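Reducing end xylose-releasing exo-oligoxylanase (Paenibacillus barengoltzii G22, PDB 5YXT) probably hydrolyses short xylo-oligosaccharides by releasing xylose from their reducing ends, as a family 8 glycoside hydrolase involved in xylan breakdown. Local coordinates at residues G11-L16 with N372-M377; G270-W275 with P280-A285. All coordinates share one frame; numbering follows the deposited sequence.

In the fold
From the N terminus, the chain passes through helix 7-10 into the loop 11-16, and interaction 1 joins this loop to the loop 372-377, which follows helix 355-369. The contact closes a loop of 355 residues that takes in nearly the whole helical fold and brings together segments near the two ends of the chain. Interaction 2 is nested inside it: residues 270-275 of helix 263-276 meet 280-285 at the start of helix 281-294, a closure with four residues between. The contact centres lie about 15 Å apart and are bridged directly, by a salt bridge from Arg-14 to Glu-274 and by packing of Ile-375 on Trp-275.

Interaction 1. Residues G11-L16 with N372-M377; sequences GTYRNL and NYRIWM
Tyr-13 lies against the backbone and the side chain of Arg-374 and carries most of this contact. Its CB leads toward the 372-377 segment, and with CG anti to the carbonyl carbon the ring reaches across to residues 373-375. At the base of the ring CG faces Arg-374 CG, while CD1 sits 3.7 Å from Arg-374 CD. Further out, CE2 approaches the carbonyl oxygen of Tyr-373 and comes within 3.5 Å of Arg-374 CA, and CZ is equally close to Arg-374 CB. Arg-374 CG stands almost exactly over the ring centre, 3.7 Å from the centroid of Tyr-13 and 4° off the normal, a CH-pi contact over the face. The arginine, extended from CG to NE, then runs out over the CD1 side of the ring, its guanidinium plane tilted 31° from the aromatic plane; NE donates a hydrogen bond to the carbonyl oxygen of Gly-371. The contact ties the loop between helices 7-10 and 16-20 to the one after helix 355-369, near the two ends of the chain; the family 8 fold is an (alpha/alpha)6 barrel. At the tip of the tyrosine, OH accepts a hydrogen bond from Ile-375 N (2.7 Å, N-H...O 158°) and lies 3.3 Å from Ile-375 CB. A water 2.5 Å from Tyr-13 OH donates to Ile-375 O at 2.9 Å, so the phenol meets the N-H of Ile-375 directly and its carbonyl through the water. Ile-375 also packs on Leu-204 and Trp-208 of helix 199-208, and Tyr-13 on Ala-7 of helix 7-10.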
# COMPACT_ATOMS: atom_id res chain seq x y z
N GLY C 11 -3.90 11.68 29.58
CA GLY C 11 -4.94 12.69 29.53
C GLY C 11 -4.98 13.50 28.26
O GLY C 11 -5.67 14.51 28.21
N THR C 12 -4.25 13.09 27.23
CA THR C 12 -4.24 13.81 25.96
C THR C 12 -4.70 12.89 24.84
O THR C 12 -4.44 11.68 24.86
CB THR C 12 -2.84 14.35 25.63
OG1 THR C 12 -1.94 13.26 25.37
CG2 THR C 12 -2.30 15.19 26.80
N TYR C 13 -5.39 13.48 23.88
CA TYR C 13 -6.10 12.74 22.85
C TYR C 13 -5.66 13.19 21.47
O TYR C 13 -5.46 14.39 21.23
CB TYR C 13 -7.61 12.92 23.01
CG TYR C 13 -8.09 12.34 24.32
CD1 TYR C 13 -7.96 13.04 25.51
CD2 TYR C 13 -8.63 11.06 24.37
CE1 TYR C 13 -8.37 12.50 26.71
CE2 TYR C 13 -9.05 10.52 25.54
CZ TYR C 13 -8.92 11.23 26.71
OH TYR C 13 -9.34 10.65 27.88
N ARG C 14 -5.52 12.23 20.58
CA ARG C 14 -5.21 12.49 19.18
C ARG C 14 -6.43 13.07 18.47
O ARG C 14 -7.54 12.54 18.60
CB ARG C 14 -4.75 11.19 18.53
CG ARG C 14 -4.19 11.26 17.12
CD ARG C 14 -3.16 10.11 16.88
NE ARG C 14 -3.75 8.77 16.93
CZ ARG C 14 -3.80 8.02 18.02
NH1 ARG C 14 -3.28 8.48 19.14
NH2 ARG C 14 -4.35 6.80 18.00
N ASN C 15 -6.24 14.17 17.75
CA ASN C 15 -7.25 14.66 16.81
C ASN C 15 -6.83 14.13 15.45
O ASN C 15 -6.10 14.79 14.71
CB ASN C 15 -7.36 16.18 16.82
CG ASN C 15 -8.43 16.71 15.86
OD1 ASN C 15 -8.83 16.02 14.91
ND2 ASN C 15 -8.89 17.93 16.10
N LEU C 16 -7.29 12.92 15.13
CA LEU C 16 -6.80 12.21 13.95
C LEU C 16 -7.13 12.97 12.67
O LEU C 16 -6.31 13.02 11.75
CB LEU C 16 -7.38 10.80 13.90
CG LEU C 16 -6.62 9.87 12.94
CD1 LEU C 16 -5.15 9.88 13.28
CD2 LEU C 16 -7.17 8.43 12.93
N ASN C 372 -12.46 13.82 20.64
CA ASN C 372 -13.54 14.24 21.53
C ASN C 372 -14.31 13.08 22.15
O ASN C 372 -15.38 13.30 22.72
CB ASN C 372 -14.49 15.17 20.76
CG ASN C 372 -13.88 16.54 20.53
OD1 ASN C 372 -13.50 17.20 21.49
ND2 ASN C 372 -13.74 16.95 19.27
N TYR C 373 -13.78 11.87 22.08
CA TYR C 373 -14.34 10.70 22.76
C TYR C 373 -13.33 10.36 23.85
O TYR C 373 -12.37 9.62 23.62
CB TYR C 373 -14.56 9.56 21.76
CG TYR C 373 -15.52 8.46 22.18
CD1 TYR C 373 -15.85 8.26 23.51
CD2 TYR C 373 -16.10 7.63 21.23
CE1 TYR C 373 -16.72 7.25 23.88
CE2 TYR C 373 -16.98 6.63 21.58
CZ TYR C 373 -17.28 6.43 22.91
OH TYR C 373 -18.15 5.42 23.25
N ARG C 374 -13.54 10.92 25.04
CA ARG C 374 -12.52 10.98 26.08
C ARG C 374 -12.93 10.24 27.34
O ARG C 374 -14.10 9.94 27.58
CB ARG C 374 -12.22 12.43 26.46
CG ARG C 374 -11.85 13.26 25.27
CD ARG C 374 -11.32 14.60 25.70
NE ARG C 374 -10.92 15.38 24.55
CZ ARG C 374 -9.96 16.30 24.58
NH1 ARG C 374 -9.32 16.54 25.72
NH2 ARG C 374 -9.66 16.98 23.48
N ILE C 375 -11.91 9.96 28.16
CA ILE C 375 -12.08 9.42 29.50
C ILE C 375 -12.21 10.60 30.45
O ILE C 375 -11.27 11.38 30.61
CB ILE C 375 -10.91 8.52 29.91
CG1 ILE C 375 -10.80 7.32 28.96
CG2 ILE C 375 -11.08 8.07 31.35
CD1 ILE C 375 -9.46 6.58 29.03
N TRP C 376 -13.38 10.74 31.05
CA TRP C 376 -13.66 11.86 31.93
C TRP C 376 -13.31 11.42 33.35
O TRP C 376 -13.97 10.55 33.92
CB TRP C 376 -15.11 12.29 31.78
CG TRP C 376 -15.27 12.87 30.44
CD1 TRP C 376 -15.85 12.28 29.36
CD2 TRP C 376 -14.75 14.12 30.00
NE1 TRP C 376 -15.76 13.11 28.27
CE2 TRP C 376 -15.09 14.25 28.63
CE3 TRP C 376 -14.06 15.16 30.62
CZ2 TRP C 376 -14.74 15.38 27.88
CZ3 TRP C 376 -13.71 16.27 29.88
CH2 TRP C 376 -14.06 16.37 28.52
N MET C 377 -12.22 12.04 33.92
CA MET C 377 -11.64 11.59 35.17
C MET C 377 -12.33 12.25 36.36
O MET C 377 -12.87 13.36 36.24
CB MET C 377 -10.14 11.91 35.21
CG MET C 377 -9.33 11.20 34.15
SD MET C 377 -9.28 9.42 34.46
CE MET C 377 -8.21 9.36 35.91
O HOH W 1 -8.46 11.40 30.09

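Interaction 2. Residues G270-W275 with P280-A285; sequences GLDWEW and PWQREA
Trp-273 and Arg-283 cross at about a right angle, the arginine passing over one face of the indole. Arg-283 CD is 3.7 Å from the centroid of the six-membered ring of Trp-273, a CH-pi contact. Beyond CD the placement of the guanidinium is doubtful, because Arg-283 NH1 comes too close to Trp-273 NE1 for two donor nitrogens. Trp-273 NE1 donates a hydrogen bond to the carbonyl oxygen of Glu-3. Gln-282 lies beside the tryptophan, with OE1 at the indole edge and the amide plane 71° from the ring.

The extended glutamine also meets Asp-272 nearly at right angles. Its NE2 donates to the anti lone pair of Asp-272 OD2 in a nearly straight bond (2.6 Å, 172°), and a water bridges Gln-282 OE1 to the same oxygen, weakly on the aspartate side. The contact joins helices 263-276 and 281-294, consecutive in the chain, which run roughly antiparallel (146°) with segment axes 9.9 Å apart.

Arg-225 forms a salt bridge with OD2 as well, so this oxygen of the buried aspartate gathers several donors, which would probably stabilise the side chain in its ionised form.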
# COMPACT_ATOMS: atom_id res chain seq x y z
N GLY C 270 -10.18 0.35 17.75
CA GLY C 270 -9.61 1.68 17.60
C GLY C 270 -9.69 2.47 18.89
O GLY C 270 -8.72 3.14 19.27
N LEU C 271 -10.83 2.40 19.59
CA LEU C 271 -10.97 3.21 20.80
C LEU C 271 -10.14 2.64 21.95
O LEU C 271 -9.51 3.40 22.69
CB LEU C 271 -12.43 3.34 21.22
CG LEU C 271 -12.68 4.42 22.29
CD1 LEU C 271 -12.22 5.78 21.80
CD2 LEU C 271 -14.13 4.49 22.76
N ASP C 272 -10.12 1.31 22.10
CA ASP C 272 -9.26 0.71 23.12
C ASP C 272 -7.80 1.05 22.87
O ASP C 272 -7.06 1.40 23.80
CB ASP C 272 -9.44 -0.81 23.15
CG ASP C 272 -8.68 -1.47 24.30
OD1 ASP C 272 -8.63 -0.89 25.41
OD2 ASP C 272 -8.13 -2.56 24.10
N TRP C 273 -7.35 0.96 21.61
CA TRP C 273 -5.96 1.28 21.32
C TRP C 273 -5.66 2.73 21.66
O TRP C 273 -4.64 3.03 22.29
CB TRP C 273 -5.61 1.00 19.86
CG TRP C 273 -4.16 1.33 19.65
CD1 TRP C 273 -3.63 2.46 19.09
CD2 TRP C 273 -3.04 0.55 20.10
NE1 TRP C 273 -2.26 2.42 19.13
CE2 TRP C 273 -1.87 1.26 19.75
CE3 TRP C 273 -2.91 -0.68 20.74
CZ2 TRP C 273 -0.59 0.78 20.02
CZ3 TRP C 273 -1.64 -1.16 21.02
CH2 TRP C 273 -0.50 -0.43 20.66
N GLU C 274 -6.54 3.66 21.26
CA GLU C 274 -6.30 5.06 21.58
C GLU C 274 -6.29 5.29 23.09
O GLU C 274 -5.45 6.04 23.59
CB GLU C 274 -7.33 5.97 20.91
CG GLU C 274 -7.40 7.41 21.46
CD GLU C 274 -6.17 8.28 21.12
OE1 GLU C 274 -5.12 7.76 20.68
OE2 GLU C 274 -6.26 9.52 21.30
N TRP C 275 -7.20 4.66 23.83
CA TRP C 275 -7.32 4.94 25.26
C TRP C 275 -6.26 4.23 26.09
O TRP C 275 -5.83 4.76 27.12
CB TRP C 275 -8.69 4.51 25.81
CG TRP C 275 -9.80 5.50 25.56
CD1 TRP C 275 -9.74 6.63 24.80
CD2 TRP C 275 -11.13 5.42 26.07
NE1 TRP C 275 -10.96 7.26 24.81
CE2 TRP C 275 -11.83 6.53 25.57
CE3 TRP C 275 -11.80 4.50 26.89
CZ2 TRP C 275 -13.17 6.75 25.88
CZ3 TRP C 275 -13.12 4.72 27.19
CH2 TRP C 275 -13.80 5.84 26.70
N PRO C 280 -0.95 -4.79 20.99
CA PRO C 280 -0.54 -4.46 19.61
C PRO C 280 -1.24 -5.30 18.55
O PRO C 280 -1.34 -4.87 17.40
CB PRO C 280 0.97 -4.72 19.61
CG PRO C 280 1.37 -4.78 21.07
CD PRO C 280 0.17 -5.27 21.81
N TRP C 281 -1.77 -6.47 18.92
CA TRP C 281 -2.55 -7.26 17.98
C TRP C 281 -3.71 -6.47 17.40
O TRP C 281 -4.08 -6.68 16.24
CB TRP C 281 -3.08 -8.51 18.68
CG TRP C 281 -4.05 -9.30 17.87
CD1 TRP C 281 -3.77 -10.32 17.00
CD2 TRP C 281 -5.47 -9.14 17.84
NE1 TRP C 281 -4.92 -10.79 16.43
CE2 TRP C 281 -5.99 -10.08 16.93
CE3 TRP C 281 -6.36 -8.27 18.49
CZ2 TRP C 281 -7.35 -10.20 16.66
CZ3 TRP C 281 -7.72 -8.39 18.22
CH2 TRP C 281 -8.20 -9.35 17.30
N GLN C 282 -4.28 -5.54 18.18
CA GLN C 282 -5.39 -4.74 17.68
C GLN C 282 -5.03 -4.00 16.39
O GLN C 282 -5.87 -3.88 15.49
CB GLN C 282 -5.86 -3.76 18.76
CG GLN C 282 -6.34 -4.48 20.02
CD GLN C 282 -6.76 -3.54 21.12
OE1 GLN C 282 -6.39 -2.36 21.13
NE2 GLN C 282 -7.53 -4.05 22.07
N ARG C 283 -3.80 -3.49 16.29
CA ARG C 283 -3.40 -2.81 15.05
C ARG C 283 -3.38 -3.77 13.87
O ARG C 283 -3.80 -3.41 12.77
CB ARG C 283 -2.04 -2.12 15.24
CG ARG C 283 -1.95 -1.52 16.63
CD ARG C 283 -0.77 -0.56 16.83
NE ARG C 283 -0.56 0.36 15.72
CZ ARG C 283 -1.15 1.53 15.63
NH1 ARG C 283 -1.98 1.84 16.59
NH2 ARG C 283 -0.92 2.36 14.63
N GLU C 284 -2.91 -5.00 14.09
CA GLU C 284 -2.93 -5.98 13.02
C GLU C 284 -4.36 -6.33 12.61
O GLU C 284 -4.65 -6.45 11.41
CB GLU C 284 -2.18 -7.24 13.45
CG GLU C 284 -0.67 -7.12 13.32
CD GLU C 284 -0.08 -8.25 12.50
OE1 GLU C 284 -0.50 -8.42 11.33
OE2 GLU C 284 0.82 -8.95 13.01
N ALA C 285 -5.27 -6.47 13.58
CA ALA C 285 -6.65 -6.82 13.25
C ALA C 285 -7.33 -5.70 12.48
O ALA C 285 -8.05 -5.95 11.50
CB ALA C 285 -7.43 -7.16 14.52
O HOH W 2 -5.68 -1.35 23.60